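Local structure of hypothetical NUDIX hydrolase (Listeria monocytogenes, 3SON) at residues 25-30 with 108-113; 34-39 with 55-60; 6-11 with 48-53; 73-78 with 88-93. The protein probably hydrolyses a nucleoside diphosphate linked to another moiety, as other members of the NUDIX family do, with a substrate that is not established. All blocks are in the same frame, centred on the assembly; numbering follows the deposited sequence.

In the fold
The four contacts sample one NUDIX domain from its calcium site outward. Contacts 2 and 3 are buried and share helix 46-58: its last turn meets strand 33-39 in contact 2, the turns before it lie on strand 7-15 in contact 3, and both supply ligands to the same calcium ion. Contact 1 is a surface pairing, held by backbone bonds, a histidine-serine bond and a salt-bridge network; it touches contact 2, where Arg27 and His110 both bond to Gln34. Contact 4, a hairpin pairing, is also buried, and the second subunit touches it at Ser74. Its strand 87-96 runs parallel to strand 7-15 of contact 3, whose packing on the helix is mostly apolar.

Contact 1: 25-30 with 108-113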
loop_
_atom_site.group_PDB
_atom_site.type_symbol
_atom_site.label_atom_id
_atom_site.label_comp_id
_atom_site.label_asym_id
_atom_site.label_seq_id
_atom_site.Cartn_x
_atom_site.Cartn_y
_atom_site.Cartn_z
ATOM N N LEU A 25 3.543 -18.112 -4.536
ATOM C CA LEU A 25 3.262 -19.260 -3.649
ATOM C C LEU A 25 1.801 -19.415 -3.452
ATOM O O LEU A 25 1.128 -18.442 -3.161
ATOM C CB LEU A 25 3.932 -19.042 -2.292
ATOM C CG LEU A 25 5.474 -18.909 -2.267
ATOM C CD1 LEU A 25 5.972 -18.342 -0.931
ATOM C CD2 LEU A 25 6.148 -20.254 -2.475
ATOM N N HIS A 26 1.315 -20.642 -3.622
ATOM C CA HIS A 26 -0.050 -20.907 -3.416
ATOM C C HIS A 26 -0.202 -21.480 -2.039
ATOM O O HIS A 26 0.582 -22.331 -1.617
ATOM C CB HIS A 26 -0.530 -21.863 -4.442
ATOM C CG HIS A 26 -2.001 -22.051 -4.397
ATOM N ND1 HIS A 26 -2.571 -23.109 -3.752
ATOM C CD2 HIS A 26 -3.031 -21.321 -4.961
ATOM C CE1 HIS A 26 -3.918 -22.999 -3.845
ATOM N NE2 HIS A 26 -4.204 -21.922 -4.604
ATOM N N ARG A 27 -1.177 -20.964 -1.286
ATOM C CA ARG A 27 -1.388 -21.454 0.065
ATOM C C ARG A 27 -2.037 -22.870 0.164
ATOM O O ARG A 27 -2.878 -23.300 -0.672
ATOM C CB ARG A 27 -2.251 -20.484 0.857
ATOM C CG ARG A 27 -1.509 -19.187 1.202
ATOM C CD ARG A 27 -2.312 -18.429 2.261
ATOM N NE ARG A 27 -2.398 -19.117 3.569
ATOM C CZ ARG A 27 -1.460 -19.036 4.489
ATOM N NH1 ARG A 27 -0.326 -18.372 4.239
ATOM N NH2 ARG A 27 -1.606 -19.662 5.664
ATOM N N THR A 28 -1.606 -23.618 1.163
ATOM C CA THR A 28 -2.226 -24.939 1.417
ATOM C C THR A 28 -3.677 -24.838 1.829
ATOM O O THR A 28 -4.528 -25.662 1.367
ATOM C CB THR A 28 -1.403 -25.760 2.452
ATOM O OG1 THR A 28 -0.089 -25.961 1.915
ATOM C CG2 THR A 28 -2.100 -27.134 2.774
ATOM N N ASP A 29 -4.008 -23.882 2.712
ATOM C CA ASP A 29 -5.313 -23.785 3.372
ATOM C C ASP A 29 -6.329 -22.859 2.738
ATOM O O ASP A 29 -7.437 -22.734 3.201
ATOM C CB ASP A 29 -5.065 -23.356 4.843
ATOM C CG ASP A 29 -4.634 -21.922 4.979
ATOM O OD1 ASP A 29 -4.634 -21.166 3.943
ATOM O OD2 ASP A 29 -4.301 -21.498 6.109
ATOM N N ALA A 30 -5.983 -22.260 1.597
ATOM C CA ALA A 30 -6.837 -21.275 0.925
ATOM C C ALA A 30 -6.408 -21.141 -0.508
ATOM O O ALA A 30 -5.218 -21.274 -0.796
ATOM C CB ALA A 30 -6.806 -19.916 1.639
ATOM N N LEU A 108 4.995 -26.423 5.030
ATOM C CA LEU A 108 3.623 -26.891 4.920
ATOM C C LEU A 108 2.560 -25.776 4.631
ATOM O O LEU A 108 1.419 -26.082 4.271
ATOM C CB LEU A 108 3.218 -27.674 6.165
ATOM C CG LEU A 108 4.079 -28.878 6.568
ATOM C CD1 LEU A 108 3.491 -29.624 7.770
ATOM C CD2 LEU A 108 4.259 -29.818 5.378
ATOM N N GLU A 109 2.915 -24.525 4.809
ATOM C CA GLU A 109 1.999 -23.403 4.588
ATOM C C GLU A 109 1.594 -23.260 3.106
ATOM O O GLU A 109 0.563 -22.685 2.842
ATOM C CB GLU A 109 2.669 -22.088 5.035
ATOM C CG GLU A 109 1.657 -20.976 5.287
ATOM C CD GLU A 109 2.237 -19.807 6.077
ATOM O OE1 GLU A 109 2.644 -20.014 7.244
ATOM O OE2 GLU A 109 2.268 -18.683 5.532
ATOM N N HIS A 110 2.402 -23.819 2.195
ATOM C CA HIS A 110 2.246 -23.687 0.754
ATOM C C HIS A 110 2.171 -24.979 -0.014
ATOM O O HIS A 110 2.793 -26.006 0.362
ATOM C CB HIS A 110 3.399 -22.793 0.175
ATOM C CG HIS A 110 3.408 -21.410 0.764
ATOM N ND1 HIS A 110 4.411 -20.986 1.537
ATOM C CD2 HIS A 110 2.498 -20.386 0.729
ATOM C CE1 HIS A 110 4.141 -19.771 1.987
ATOM N NE2 HIS A 110 2.980 -19.402 1.503
ATOM N N SER A 111 1.422 -24.947 -1.124
ATOM C CA SER A 111 1.192 -26.124 -1.980
ATOM C C SER A 111 1.948 -26.103 -3.300
ATOM O O SER A 111 2.026 -27.106 -3.964
ATOM C CB SER A 111 -0.291 -26.281 -2.306
ATOM O OG SER A 111 -0.824 -25.218 -3.074
ATOM N N GLU A 112 2.487 -24.970 -3.637
ATOM C CA GLU A 112 3.132 -24.805 -4.915
ATOM C C GLU A 112 3.921 -23.497 -4.901
ATOM O O GLU A 112 3.445 -22.489 -4.396
ATOM C CB GLU A 112 2.063 -24.839 -6.059
ATOM C CG GLU A 112 2.590 -24.383 -7.425
ATOM C CD GLU A 112 1.626 -24.524 -8.540
ATOM O OE1 GLU A 112 0.496 -25.035 -8.336
ATOM O OE2 GLU A 112 2.007 -24.186 -9.695
ATOM N N LEU A 113 5.125 -23.539 -5.508
ATOM C CA LEU A 113 5.839 -22.348 -5.965
ATOM C C LEU A 113 5.684 -22.401 -7.507
ATOM O O LEU A 113 5.974 -23.456 -8.109
ATOM C CB LEU A 113 7.317 -22.432 -5.661
ATOM C CG LEU A 113 8.286 -21.311 -6.174
ATOM C CD1 LEU A 113 7.966 -19.981 -5.551
ATOM C CD2 LEU A 113 9.777 -21.634 -6.041
#
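Arg27 and Glu109 form a salt bridge: NH1 lies 2.9 Å from OE2, which it meets from above the carboxylate plane. The two planes are turned 47° apart, and CG of Glu109 lies close to both terminal nitrogens. A bend at chi3 (66°) lets the same guanidinium grip Asp29 side-on, NE to OD1 and, in a longer bond, NH2 to OD2, which completes an Arg27-Asp29-Glu109 network; NH1 also reaches Gln34. On the other side of the strand, His26 ND1 donates to Ser111 OG at 2.8 Å, with the hydroxyl at the ring's edge and in its plane; Asp31 holds NE2. Here strand 20-27 pairs antiparallel with the start of strand 110-116 in the mixed sheet of the NUDIX fold. The backbone bonds run from His26 N to Glu112 O and from Ser111 N to His26 O. Beyond the strand end, Thr28 N donates to Glu109 O (2.9 Å) in a straight bond, while Thr28 OG1 donates to Leu108 O (2.8 Å). His110 has Leu25 CB over one face, 3.9 Å from the ring centroid in a CH-pi contact, and Glu109 CB over the other, each offset toward the rim; its NE2 bonds to Gln34. Glu57 touches Leu25 and His110, and the nearest side-chain atom of Glu109 is about 5 Å from the calcium ion. Leu25 CD2 packs 3.6 Å from Leu113 CD1.

Contact 2: 34-39 with 55-60; sequences QFVAGG and IEELNL. With CA (calcium ion), chain C.
The Nudix box, the loop-helix-loop whose glutamates bind the metal in this family, fits the sequence from Gly38 to Leu60, with Arg52, Glu53, Glu56 and Glu57 as the charged residues of its REUXEE part. The calcium ion seen here is bound by Ala37 O at 2.3 Å and Glu57 OE2 at 2.7 Å; Glu53 and two waters are the other ligands. One of these waters donates to Glu56 OE1 (3.1 Å), which puts Glu56 in the second shell. The carbonyl oxygen of Ala37 and OE2 of Glu57 stand only 2.9 Å apart, a closeness explained by the cation they share. OE2 also accepts a bond from Ala37 N (3.1 Å), which approaches from above the carboxylate plane. The other oxygen, OE1, takes a bond of 2.7 Å from a further water, which lies 2.8 Å from Phe35 O. Glu57 has its CG opposite the carbonyl carbon (chi1 -63°) and stays extended, carrying the carboxylate alongside Val36. Val36 CG2 faces OE1 and packs loosely on Leu58 CD1. Around this pair, strand 7-15 bonds to the backbone of Val36 and Gly38, Leu25 of strand 20-27 touches Val36 and Glu57, and Leu58 leans on Val104 and Leu106.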
loop_
_atom_site.group_PDB
_atom_site.type_symbol
_atom_site.label_atom_id
_atom_site.label_comp_id
_atom_site.label_asym_id
_atom_site.label_seq_id
_atom_site.Cartn_x
_atom_site.Cartn_y
_atom_site.Cartn_z
ATOM N N GLN A 34 0.522 -15.711 -2.961
ATOM C CA GLN A 34 1.252 -14.648 -2.256
ATOM C C GLN A 34 2.773 -14.787 -2.407
ATOM O O GLN A 34 3.324 -15.791 -2.927
ATOM C CB GLN A 34 0.918 -14.652 -0.728
ATOM C CG GLN A 34 1.362 -15.969 -0.030
ATOM C CD GLN A 34 0.850 -16.191 1.392
ATOM O OE1 GLN A 34 1.000 -17.313 1.923
ATOM N NE2 GLN A 34 0.357 -15.121 2.058
ATOM N N PHE A 35 3.469 -13.768 -1.928
ATOM C CA PHE A 35 4.913 -13.795 -1.806
ATOM C C PHE A 35 5.341 -14.251 -0.399
ATOM O O PHE A 35 4.488 -14.650 0.395
ATOM C CB PHE A 35 5.503 -12.419 -2.162
ATOM C CG PHE A 35 5.272 -11.998 -3.606
ATOM C CD1 PHE A 35 5.691 -12.777 -4.644
ATOM C CD2 PHE A 35 4.737 -10.722 -3.917
ATOM C CE1 PHE A 35 5.522 -12.344 -5.980
ATOM C CE2 PHE A 35 4.512 -10.308 -5.229
ATOM C CZ PHE A 35 4.909 -11.117 -6.269
ATOM N N VAL A 36 6.653 -14.347 -0.185
ATOM C CA VAL A 36 7.220 -14.619 1.112
ATOM C C VAL A 36 6.797 -13.465 2.024
ATOM O O VAL A 36 6.875 -12.298 1.649
ATOM C CB VAL A 36 8.758 -14.764 1.030
ATOM C CG1 VAL A 36 9.441 -14.724 2.411
ATOM C CG2 VAL A 36 9.156 -15.997 0.304
ATOM N N ALA A 37 6.299 -13.766 3.223
ATOM C CA ALA A 37 5.831 -12.672 4.120
ATOM C C ALA A 37 6.049 -13.068 5.560
ATOM O O ALA A 37 5.915 -14.261 5.914
ATOM C CB ALA A 37 4.344 -12.369 3.888
ATOM N N GLY A 38 6.330 -12.105 6.412
ATOM C CA GLY A 38 6.451 -12.405 7.823
ATOM C C GLY A 38 6.692 -11.185 8.649
ATOM O O GLY A 38 7.134 -10.175 8.137
ATOM N N GLY A 39 6.604 -11.320 9.955
ATOM C CA GLY A 39 6.806 -10.195 10.819
ATOM C C GLY A 39 8.150 -10.196 11.549
ATOM O O GLY A 39 8.794 -11.252 11.736
ATOM N N ILE A 55 14.518 -17.838 4.244
ATOM C CA ILE A 55 15.026 -19.164 4.618
ATOM C C ILE A 55 13.917 -20.123 5.156
ATOM O O ILE A 55 13.898 -21.280 4.801
ATOM C CB ILE A 55 16.141 -19.057 5.678
ATOM C CG1 ILE A 55 17.382 -18.325 5.144
ATOM C CG2 ILE A 55 16.454 -20.462 6.179
ATOM C CD1 ILE A 55 18.320 -17.784 6.226
ATOM N N GLU A 56 12.993 -19.635 5.997
ATOM C CA GLU A 56 11.962 -20.471 6.546
ATOM C C GLU A 56 11.044 -20.952 5.413
ATOM O O GLU A 56 10.736 -22.133 5.309
ATOM C CB GLU A 56 11.129 -19.734 7.618
ATOM C CG GLU A 56 11.906 -19.325 8.889
ATOM C CD GLU A 56 11.046 -18.589 9.948
ATOM O OE1 GLU A 56 9.883 -18.222 9.632
ATOM O OE2 GLU A 56 11.537 -18.382 11.108
ATOM N N GLU A 57 10.646 -20.052 4.532
ATOM C CA GLU A 57 9.625 -20.434 3.555
ATOM C C GLU A 57 10.134 -21.231 2.366
ATOM O O GLU A 57 9.363 -22.003 1.787
ATOM C CB GLU A 57 8.852 -19.197 3.078
ATOM C CG GLU A 57 8.071 -18.507 4.200
ATOM C CD GLU A 57 7.030 -17.545 3.688
ATOM O OE1 GLU A 57 6.604 -17.688 2.511
ATOM O OE2 GLU A 57 6.628 -16.630 4.443
ATOM N N LEU A 58 11.392 -21.022 1.971
ATOM C CA LEU A 58 12.007 -21.666 0.797
ATOM C C LEU A 58 13.069 -22.738 1.099
ATOM O O LEU A 58 13.608 -23.372 0.185
ATOM C CB LEU A 58 12.576 -20.542 -0.146
ATOM C CG LEU A 58 11.593 -19.439 -0.445
ATOM C CD1 LEU A 58 12.243 -18.365 -1.302
ATOM C CD2 LEU A 58 10.361 -19.958 -1.157
ATOM N N ASN A 59 13.273 -22.997 2.394
ATOM C CA ASN A 59 14.226 -23.968 2.918
ATOM C C ASN A 59 15.591 -23.899 2.228
ATOM O O ASN A 59 16.092 -24.880 1.685
ATOM C CB ASN A 59 13.596 -25.355 2.910
ATOM C CG ASN A 59 12.507 -25.479 3.956
ATOM O OD1 ASN A 59 12.778 -25.456 5.157
ATOM N ND2 ASN A 59 11.263 -25.532 3.514
ATOM N N LEU A 60 16.176 -22.715 2.269
ATOM C CA LEU A 60 17.424 -22.418 1.545
ATOM C C LEU A 60 18.648 -22.561 2.442
ATOM O O LEU A 60 18.561 -22.307 3.626
ATOM C CB LEU A 60 17.444 -20.962 1.057
ATOM C CG LEU A 60 16.326 -20.331 0.235
ATOM C CD1 LEU A 60 16.475 -18.799 0.231
ATOM C CD2 LEU A 60 16.334 -20.893 -1.172
HETATM CA CA CA C . 6.283 -16.248 7.047
HETATM O O HOH W 1 4.121 -16.513 2.437
HETATM O O HOH W 2 6.998 -17.496 8.643
HETATM O O HOH W 3 4.065 -15.238 8.133
#

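Contact 3: 6-11 with 48-53; sequences FQVLVI and ETAKRE. With CA (calcium ion), chain C.
The Phe6 ring meets Thr49 with its edge: CZ lies 3.2 Å from Thr49 OG1, which sits near the ring plane, and CE1 faces CB of the same threonine. Val8 CG1, from its own strand, also touches the edge of the ring. This is where helix 46-58 packs on strand 7-15 in the NUDIX fold, the same helix that carries Glu53 and Glu57 to the calcium ion. The axes of 7-11 and 48-53 come within 8.3 Å, at 55° to each other. Thr49 OG1 is turned opposite its own carbonyl carbon (chi1 -49°), toward the ring; its strongest polar partner is Glu44, just before the helix begins. Its methyl goes instead to Val8, with CG2 at 3.9 Å from Val8 CG2. Deeper in, Val8 CG2 reaches Ala50 CA at 3.8 Å, and Val10 CG2 lies 4.0 Å from Ala50 CB. Phe93 of strand 87-96 also touches Ala50, and Val36 borders both Val10 and Glu53. Val8 CG2 passes near Glu53 CG as well, so the valine lies beside the aliphatic part of a metal ligand. A bend at chi2 (-73°) turns the Glu53 carboxylate toward the cation, and OE1 binds calcium at 2.3 Å. Arg52, which also makes salt bridges to Glu44 and Glu56, bonds through NH1 to Glu53 OE2 at 2.8 Å in another, approaching from above the carboxylate plane.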
loop_
_atom_site.group_PDB
_atom_site.type_symbol
_atom_site.label_atom_id
_atom_site.label_comp_id
_atom_site.label_asym_id
_atom_site.label_seq_id
_atom_site.Cartn_x
_atom_site.Cartn_y
_atom_site.Cartn_z
ATOM N N PHE A 6 6.624 -4.677 12.498
ATOM C CA PHE A 6 6.633 -4.429 11.070
ATOM C C PHE A 6 6.544 -5.744 10.393
ATOM O O PHE A 6 6.783 -6.769 11.021
ATOM C CB PHE A 6 7.943 -3.733 10.651
ATOM C CG PHE A 6 9.215 -4.567 10.933
ATOM C CD1 PHE A 6 9.658 -5.523 10.015
ATOM C CD2 PHE A 6 9.952 -4.356 12.071
ATOM C CE1 PHE A 6 10.811 -6.273 10.235
ATOM C CE2 PHE A 6 11.122 -5.094 12.328
ATOM C CZ PHE A 6 11.537 -6.067 11.411
ATOM N N GLN A 7 6.329 -5.709 9.076
ATOM C CA GLN A 7 6.234 -6.854 8.227
ATOM C C GLN A 7 7.223 -6.749 7.068
ATOM O O GLN A 7 7.657 -5.649 6.694
ATOM C CB GLN A 7 4.849 -6.908 7.588
ATOM C CG GLN A 7 3.749 -7.398 8.513
ATOM C CD GLN A 7 3.768 -8.882 8.673
ATOM O OE1 GLN A 7 3.746 -9.645 7.696
ATOM N NE2 GLN A 7 3.856 -9.311 9.883
ATOM N N VAL A 8 7.619 -7.880 6.558
ATOM C CA VAL A 8 8.382 -7.894 5.356
ATOM C C VAL A 8 7.669 -8.673 4.254
ATOM O O VAL A 8 6.809 -9.580 4.529
ATOM C CB VAL A 8 9.859 -8.361 5.567
ATOM C CG1 VAL A 8 10.591 -7.583 6.715
ATOM C CG2 VAL A 8 9.930 -9.877 5.870
ATOM N N LEU A 9 7.944 -8.265 3.019
ATOM C CA LEU A 9 7.507 -8.971 1.829
ATOM C C LEU A 9 8.777 -9.278 1.042
ATOM O O LEU A 9 9.696 -8.450 0.965
ATOM C CB LEU A 9 6.525 -8.146 0.993
ATOM C CG LEU A 9 5.885 -8.816 -0.229
ATOM C CD1 LEU A 9 4.611 -9.531 0.188
ATOM C CD2 LEU A 9 5.589 -7.765 -1.296
ATOM N N VAL A 10 8.857 -10.485 0.512
ATOM C CA VAL A 10 10.024 -10.890 -0.306
ATOM C C VAL A 10 9.605 -11.605 -1.595
ATOM O O VAL A 10 8.873 -12.598 -1.540
ATOM C CB VAL A 10 10.960 -11.817 0.467
ATOM C CG1 VAL A 10 12.184 -12.106 -0.343
ATOM C CG2 VAL A 10 11.338 -11.235 1.824
ATOM N N ILE A 11 10.021 -11.053 -2.749
ATOM C CA ILE A 11 9.621 -11.544 -4.058
ATOM C C ILE A 11 10.774 -12.356 -4.625
ATOM O O ILE A 11 11.828 -11.806 -4.915
ATOM C CB ILE A 11 9.315 -10.386 -5.030
ATOM C CG1 ILE A 11 8.189 -9.500 -4.477
ATOM C CG2 ILE A 11 8.943 -10.885 -6.465
ATOM C CD1 ILE A 11 7.932 -8.262 -5.308
ATOM N N GLU A 48 17.257 -8.621 8.400
ATOM C CA GLU A 48 17.417 -9.884 9.041
ATOM C C GLU A 48 16.106 -10.665 9.077
ATOM O O GLU A 48 16.101 -11.886 8.918
ATOM C CB GLU A 48 17.988 -9.704 10.499
ATOM C CG GLU A 48 19.345 -8.995 10.556
ATOM C CD GLU A 48 19.732 -8.479 11.952
ATOM O OE1 GLU A 48 18.942 -8.614 12.913
ATOM O OE2 GLU A 48 20.845 -7.890 12.079
ATOM N N THR A 49 14.995 -9.967 9.312
ATOM C CA THR A 49 13.637 -10.575 9.141
ATOM C C THR A 49 13.438 -11.092 7.726
ATOM O O THR A 49 12.955 -12.199 7.540
ATOM C CB THR A 49 12.526 -9.558 9.469
ATOM O OG1 THR A 49 12.822 -8.959 10.722
ATOM C CG2 THR A 49 11.115 -10.262 9.536
ATOM N N ALA A 50 13.745 -10.273 6.726
ATOM C CA ALA A 50 13.560 -10.687 5.289
ATOM C C ALA A 50 14.359 -11.964 5.025
ATOM O O ALA A 50 13.831 -12.898 4.447
ATOM C CB ALA A 50 14.008 -9.552 4.349
ATOM N N LYS A 51 15.631 -12.008 5.506
ATOM C CA LYS A 51 16.487 -13.195 5.316
ATOM C C LYS A 51 15.859 -14.423 5.988
ATOM O O LYS A 51 15.764 -15.501 5.388
ATOM C CB LYS A 51 17.915 -12.975 5.884
ATOM C CG LYS A 51 18.918 -14.030 5.423
ATOM C CD LYS A 51 20.315 -13.751 5.970
ATOM C CE LYS A 51 21.359 -14.762 5.494
ATOM N NZ LYS A 51 22.682 -14.584 6.197
ATOM N N ARG A 52 15.528 -14.264 7.254
ATOM C CA ARG A 52 14.961 -15.365 8.051
ATOM C C ARG A 52 13.726 -15.946 7.408
ATOM O O ARG A 52 13.619 -17.186 7.313
ATOM C CB ARG A 52 14.648 -14.925 9.480
ATOM C CG ARG A 52 14.155 -16.097 10.376
ATOM C CD ARG A 52 13.821 -15.680 11.836
ATOM N NE ARG A 52 13.112 -14.402 11.894
ATOM C CZ ARG A 52 11.834 -14.234 11.565
ATOM N NH1 ARG A 52 11.073 -15.290 11.209
ATOM N NH2 ARG A 52 11.299 -13.009 11.589
ATOM N N GLU A 53 12.811 -15.065 6.979
ATOM C CA GLU A 53 11.515 -15.500 6.427
ATOM C C GLU A 53 11.731 -16.217 5.111
ATOM O O GLU A 53 11.014 -17.181 4.786
ATOM C CB GLU A 53 10.569 -14.321 6.247
ATOM C CG GLU A 53 10.110 -13.777 7.574
ATOM C CD GLU A 53 9.089 -14.697 8.306
ATOM O OE1 GLU A 53 8.422 -15.509 7.628
ATOM O OE2 GLU A 53 8.917 -14.527 9.546
HETATM CA CA CA C . 6.283 -16.248 7.047
HETATM O O HOH W 2 6.998 -17.496 8.643
HETATM O O HOH W 3 4.065 -15.238 8.133
#

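Contact 4: 73-78 with 88-93; sequences ASIPNF and VPEYCF
With CG opposite its backbone nitrogen (chi1 -161°), Asn77 lays its amide across Val88, whose chi1 of -74° turns both methyls to that amide. The two side chains cross at about a right angle; Asn77 OD1 lies 3.1 Å from Val88 CG1 and 3.2 Å from CG2, while ND2 makes weak bonds to Asn83 O and Pro85 O. Ile75 CG1 stands opposite the carbonyl carbon, which sends CD1 along the face that Ile75 shares with Val88 and Glu90, to lie 3.7 Å from Glu90 OE2 and close to CB. These residues belong to the antiparallel hairpin of strands 66-76 and 87-96. Ile75 and Val88 form a hydrogen-bonded pair, N to O in both directions, with Ile75 N at 2.8 Å from Val88 O. In the next such pair Glu90 N gives a short bond of 2.7 Å to Ala73 O, and the return bond from Ala73 N is weak. Between them Ser74 and Pro89 form a non-hydrogen-bonded pair on the other face, where Ser74 OG bonds to His72 N of the second subunit. Strand 87-96 also bonds to strand 7-15 through Pro89 and Tyr91, Glu90 OE1 reaches Ser129 of helix 128-142, and Phe93 and Tyr91 lean on helix 46-58.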
loop_
_atom_site.group_PDB
_atom_site.type_symbol
_atom_site.label_atom_id
_atom_site.label_comp_id
_atom_site.label_asym_id
_atom_site.label_seq_id
_atom_site.Cartn_x
_atom_site.Cartn_y
_atom_site.Cartn_z
ATOM N N ALA A 73 4.103 -0.241 2.141
ATOM C CA ALA A 73 2.674 -0.052 2.453
ATOM C C ALA A 73 2.339 -0.263 3.943
ATOM O O ALA A 73 3.053 -0.884 4.653
ATOM C CB ALA A 73 1.799 -0.989 1.617
ATOM N N SER A 74 1.262 0.341 4.400
ATOM C CA SER A 74 0.826 0.137 5.766
ATOM C C SER A 74 -0.195 -0.966 5.737
ATOM O O SER A 74 -0.912 -1.132 4.743
ATOM C CB SER A 74 0.268 1.454 6.330
ATOM O OG SER A 74 1.271 2.444 6.299
ATOM N N ILE A 75 -0.255 -1.778 6.764
ATOM C CA ILE A 75 -1.277 -2.814 6.852
ATOM C C ILE A 75 -1.998 -2.688 8.166
ATOM O O ILE A 75 -1.351 -2.448 9.182
ATOM C CB ILE A 75 -0.655 -4.232 6.800
ATOM C CG1 ILE A 75 0.204 -4.441 5.571
ATOM C CG2 ILE A 75 -1.738 -5.303 6.805
ATOM C CD1 ILE A 75 0.990 -5.749 5.668
ATOM N N PRO A 76 -3.348 -2.867 8.173
ATOM C CA PRO A 76 -4.121 -2.893 9.440
ATOM C C PRO A 76 -3.429 -3.903 10.324
ATOM O O PRO A 76 -3.187 -5.050 9.917
ATOM C CB PRO A 76 -5.514 -3.322 8.989
ATOM C CG PRO A 76 -5.602 -2.813 7.577
ATOM C CD PRO A 76 -4.226 -2.918 6.989
ATOM N N ASN A 77 -2.973 -3.449 11.473
ATOM C CA ASN A 77 -2.089 -4.283 12.258
ATOM C C ASN A 77 -2.859 -5.469 12.827
ATOM O O ASN A 77 -2.253 -6.483 13.238
ATOM C CB ASN A 77 -1.428 -3.464 13.346
ATOM C CG ASN A 77 -0.177 -4.131 13.913
ATOM O OD1 ASN A 77 0.535 -4.901 13.215
ATOM N ND2 ASN A 77 0.113 -3.841 15.166
ATOM N N PHE A 78 -4.189 -5.382 12.797
ATOM C CA PHE A 78 -5.058 -6.485 13.269
ATOM C C PHE A 78 -4.844 -7.842 12.529
ATOM O O PHE A 78 -5.179 -8.912 13.047
ATOM C CB PHE A 78 -6.544 -6.072 13.244
ATOM C CG PHE A 78 -7.229 -6.203 11.907
ATOM C CD1 PHE A 78 -7.764 -7.408 11.505
ATOM C CD2 PHE A 78 -7.451 -5.077 11.095
ATOM C CE1 PHE A 78 -8.405 -7.522 10.276
ATOM C CE2 PHE A 78 -8.137 -5.173 9.898
ATOM C CZ PHE A 78 -8.605 -6.404 9.479
ATOM N N VAL A 88 0.825 -1.121 10.520
ATOM C CA VAL A 88 2.298 -1.335 10.561
ATOM C C VAL A 88 2.869 -1.307 9.182
ATOM O O VAL A 88 2.142 -1.560 8.167
ATOM C CB VAL A 88 2.722 -2.679 11.208
ATOM C CG1 VAL A 88 2.558 -2.632 12.718
ATOM C CG2 VAL A 88 1.981 -3.849 10.585
ATOM N N PRO A 89 4.156 -0.981 9.068
ATOM C CA PRO A 89 4.672 -0.914 7.746
ATOM C C PRO A 89 5.057 -2.280 7.221
ATOM O O PRO A 89 5.442 -3.157 7.987
ATOM C CB PRO A 89 5.945 -0.059 7.914
ATOM C CG PRO A 89 6.386 -0.359 9.262
ATOM C CD PRO A 89 5.151 -0.494 10.075
ATOM N N GLU A 90 4.949 -2.417 5.922
ATOM C CA GLU A 90 5.416 -3.574 5.194
ATOM C C GLU A 90 6.566 -3.165 4.232
ATOM O O GLU A 90 6.368 -2.377 3.277
ATOM C CB GLU A 90 4.263 -4.170 4.382
ATOM C CG GLU A 90 4.632 -5.415 3.659
ATOM C CD GLU A 90 3.533 -5.923 2.748
ATOM O OE1 GLU A 90 3.106 -5.177 1.813
ATOM O OE2 GLU A 90 3.095 -7.069 2.977
ATOM N N TYR A 91 7.750 -3.695 4.471
ATOM C CA TYR A 91 8.934 -3.397 3.683
ATOM C C TYR A 91 9.149 -4.511 2.709
ATOM O O TYR A 91 8.940 -5.633 3.041
ATOM C CB TYR A 91 10.149 -3.300 4.597
ATOM C CG TYR A 91 10.022 -2.246 5.688
ATOM C CD1 TYR A 91 10.194 -0.914 5.381
ATOM C CD2 TYR A 91 9.681 -2.584 6.999
ATOM C CE1 TYR A 91 10.070 0.054 6.345
ATOM C CE2 TYR A 91 9.565 -1.619 7.997
ATOM C CZ TYR A 91 9.760 -0.291 7.642
ATOM O OH TYR A 91 9.676 0.714 8.555
ATOM N N CYS A 92 9.644 -4.193 1.508
ATOM C CA CYS A 92 9.679 -5.136 0.485
ATOM C C CYS A 92 11.060 -5.456 -0.024
ATOM O O CYS A 92 11.964 -4.541 -0.109
ATOM C CB CYS A 92 8.855 -4.649 -0.701
ATOM S SG CYS A 92 7.123 -4.362 -0.346
ATOM N N PHE A 93 11.221 -6.685 -0.525
ATOM C CA PHE A 93 12.539 -7.154 -0.994
ATOM C C PHE A 93 12.439 -8.115 -2.162
ATOM O O PHE A 93 11.375 -8.581 -2.465
ATOM C CB PHE A 93 13.315 -7.875 0.149
ATOM C CG PHE A 93 13.539 -7.058 1.368
ATOM C CD1 PHE A 93 12.540 -6.873 2.292
ATOM C CD2 PHE A 93 14.760 -6.437 1.583
ATOM C CE1 PHE A 93 12.746 -6.120 3.416
ATOM C CE2 PHE A 93 14.966 -5.667 2.735
ATOM C CZ PHE A 93 13.946 -5.468 3.603
#